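Local structure of phosphoribosylamine--glycine ligase (Thermotoga maritima, 1VKZ) at residues Y264-F269 / Y286-G291. The protein catalyses the ATP-dependent joining of 5-phosphoribosylamine and glycine into glycinamide ribonucleotide, the second step of de novo purine biosynthesis. Numbering follows the deposited sequence.
Sequences YAYRGF and YNVRLG
Leu290 lies over one face of the Phe269 ring. Its CD1 methyl sits 4.0 Å from the centroid of the Phe269 ring, displaced toward the rim on the side of Phe269 CD1 and CE1, and makes a CH-pi contact. The branch carbon CG of Leu290 also approaches the ring, 3.7 Å from Phe269 CD1, while Leu290 CD2 packs against Phe269 CB. Phe269 CG stands anti to its own carbonyl carbon (chi1 -54°), which carries the ring toward Leu290. Phe94 meets the same ring edge-to-face, and Met200 and Leu211 pack on Leu290.

Val288 fits against the far end of Tyr266. Tyr266 OH is 3.3 Å from Val288 CA, and Val288 CG1 lies at the ring edge, 4.1 Å from Tyr266 CE2. Within its own segment, Tyr266 OH points at the carbonyl O of Phe269, which lies in the plane of the Tyr266 ring; the modelled separation of 2.4 Å is doubtfully short.

No direct hydrogen bond joins the two segments. Instead a water accepts from Phe269 N and donates to Val288 O, at 2.9 Å from the latter. Strand pairing continues nearby, with a backbone bond between Asn287 and Tyr271.

The contact thus closes the open end of the antiparallel hairpin 269-277/280-287 in the ATP-grasp domain, next to Glu285 and Asn287, the predicted magnesium ligands.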
loop_
_atom_site.group_PDB
_atom_site.type_symbol
_atom_site.label_atom_id
_atom_site.label_comp_id
_atom_site.label_asym_id
_atom_site.label_seq_id
_atom_site.Cartn_x
_atom_site.Cartn_y
_atom_site.Cartn_z
ATOM N N TYR A 264 -3.627 22.799 -5.310
ATOM C CA TYR A 264 -3.607 22.037 -4.071
ATOM C C TYR A 264 -2.180 21.766 -3.684
ATOM O O TYR A 264 -1.287 21.983 -4.498
ATOM C CB TYR A 264 -4.377 20.739 -4.305
ATOM C CG TYR A 264 -5.790 21.061 -4.724
ATOM C CD1 TYR A 264 -6.707 21.479 -3.788
ATOM C CD2 TYR A 264 -6.185 21.000 -6.052
ATOM C CE1 TYR A 264 -7.995 21.811 -4.143
ATOM C CE2 TYR A 264 -7.488 21.321 -6.421
ATOM C CZ TYR A 264 -8.389 21.730 -5.452
ATOM O OH TYR A 264 -9.692 22.081 -5.753
ATOM N N ALA A 265 -1.965 21.311 -2.450
ATOM C CA ALA A 265 -0.635 20.936 -1.974
ATOM C C ALA A 265 -0.703 19.549 -1.402
ATOM O O ALA A 265 -1.537 19.263 -0.579
ATOM C CB ALA A 265 -0.131 21.900 -0.914
ATOM N N TYR A 266 0.196 18.682 -1.844
ATOM C CA TYR A 266 0.213 17.295 -1.405
ATOM C C TYR A 266 0.987 17.216 -0.123
ATOM O O TYR A 266 2.125 17.655 -0.059
ATOM C CB TYR A 266 0.872 16.410 -2.431
ATOM C CG TYR A 266 0.618 14.965 -2.207
ATOM C CD1 TYR A 266 1.234 14.264 -1.166
ATOM C CD2 TYR A 266 -0.198 14.256 -3.060
ATOM C CE1 TYR A 266 1.005 12.889 -0.984
ATOM C CE2 TYR A 266 -0.428 12.909 -2.875
ATOM C CZ TYR A 266 0.172 12.248 -1.838
ATOM O OH TYR A 266 -0.093 10.930 -1.695
ATOM N N ARG A 267 0.336 16.655 0.891
ATOM C CA ARG A 267 0.931 16.427 2.192
ATOM C C ARG A 267 0.682 14.979 2.477
ATOM O O ARG A 267 -0.447 14.524 2.340
ATOM C CB ARG A 267 0.206 17.266 3.245
ATOM C CG ARG A 267 -0.060 18.726 2.839
ATOM C CD ARG A 267 -0.132 19.684 4.018
ATOM N NE ARG A 267 1.178 19.707 4.667
ATOM C CZ ARG A 267 1.453 19.300 5.896
ATOM N NH1 ARG A 267 0.522 18.851 6.729
ATOM N NH2 ARG A 267 2.695 19.362 6.307
ATOM N N GLY A 268 1.714 14.251 2.881
ATOM C CA GLY A 268 1.534 12.860 3.282
ATOM C C GLY A 268 2.474 11.898 2.615
ATOM O O GLY A 268 3.638 12.173 2.459
ATOM N N PHE A 269 1.958 10.746 2.236
ATOM C CA PHE A 269 2.755 9.716 1.613
ATOM C C PHE A 269 2.232 9.552 0.205
ATOM O O PHE A 269 1.011 9.537 -0.015
ATOM C CB PHE A 269 2.608 8.378 2.364
ATOM C CG PHE A 269 2.896 8.470 3.808
ATOM C CD1 PHE A 269 4.177 8.444 4.255
ATOM C CD2 PHE A 269 1.885 8.628 4.719
ATOM C CE1 PHE A 269 4.442 8.535 5.553
ATOM C CE2 PHE A 269 2.154 8.743 6.012
ATOM C CZ PHE A 269 3.438 8.691 6.440
ATOM N N TYR A 286 -1.281 5.570 -8.938
ATOM C CA TYR A 286 -0.940 6.362 -7.763
ATOM C C TYR A 286 -1.710 5.772 -6.574
ATOM O O TYR A 286 -2.880 5.432 -6.688
ATOM C CB TYR A 286 -1.423 7.791 -7.976
ATOM C CG TYR A 286 -0.634 8.654 -8.932
ATOM C CD1 TYR A 286 0.729 8.842 -8.774
ATOM C CD2 TYR A 286 -1.267 9.325 -9.965
ATOM C CE1 TYR A 286 1.437 9.637 -9.660
ATOM C CE2 TYR A 286 -0.577 10.127 -10.827
ATOM C CZ TYR A 286 0.767 10.273 -10.673
ATOM O OH TYR A 286 1.444 11.096 -11.512
ATOM N N ASN A 287 -1.033 5.624 -5.446
ATOM C CA ASN A 287 -1.708 5.444 -4.173
ATOM C C ASN A 287 -1.260 6.564 -3.257
ATOM O O ASN A 287 -0.167 7.084 -3.383
ATOM C CB ASN A 287 -1.414 4.055 -3.591
ATOM C CG ASN A 287 -1.994 2.921 -4.449
ATOM O OD1 ASN A 287 -2.657 3.160 -5.493
ATOM N ND2 ASN A 287 -1.769 1.678 -4.009
ATOM N N VAL A 288 -2.147 6.983 -2.380
ATOM C CA VAL A 288 -1.885 8.158 -1.520
ATOM C C VAL A 288 -1.633 7.733 -0.102
ATOM O O VAL A 288 -2.005 8.418 0.827
ATOM C CB VAL A 288 -3.036 9.179 -1.558
ATOM C CG1 VAL A 288 -3.114 9.809 -2.967
ATOM C CG2 VAL A 288 -4.338 8.539 -1.152
ATOM N N ARG A 289 -1.009 6.586 0.052
ATOM C CA ARG A 289 -0.549 6.130 1.321
ATOM C C ARG A 289 0.478 5.030 1.044
ATOM O O ARG A 289 0.667 4.633 -0.097
ATOM C CB ARG A 289 -1.715 5.623 2.153
ATOM C CG ARG A 289 -2.738 4.804 1.384
ATOM C CD ARG A 289 -2.205 3.507 0.812
ATOM N NE ARG A 289 -3.206 2.771 0.038
ATOM C CZ ARG A 289 -3.010 1.566 -0.504
ATOM N NH1 ARG A 289 -1.848 0.931 -0.359
ATOM N NH2 ARG A 289 -3.988 0.989 -1.190
ATOM N N LEU A 290 1.125 4.524 2.077
ATOM C CA LEU A 290 2.199 3.566 1.878
ATOM C C LEU A 290 1.571 2.224 1.754
ATOM O O LEU A 290 0.467 2.041 2.258
ATOM C CB LEU A 290 3.106 3.564 3.089
ATOM C CG LEU A 290 3.752 4.904 3.385
ATOM C CD1 LEU A 290 4.406 4.808 4.740
ATOM C CD2 LEU A 290 4.733 5.241 2.262
ATOM N N GLY A 291 2.286 1.291 1.123
ATOM C CA GLY A 291 1.835 -0.103 0.985
ATOM C C GLY A 291 1.905 -0.993 2.242
ATOM O O GLY A 291 2.519 -0.631 3.255
HETATM O O HOH W 1 -0.562 10.322 2.504
#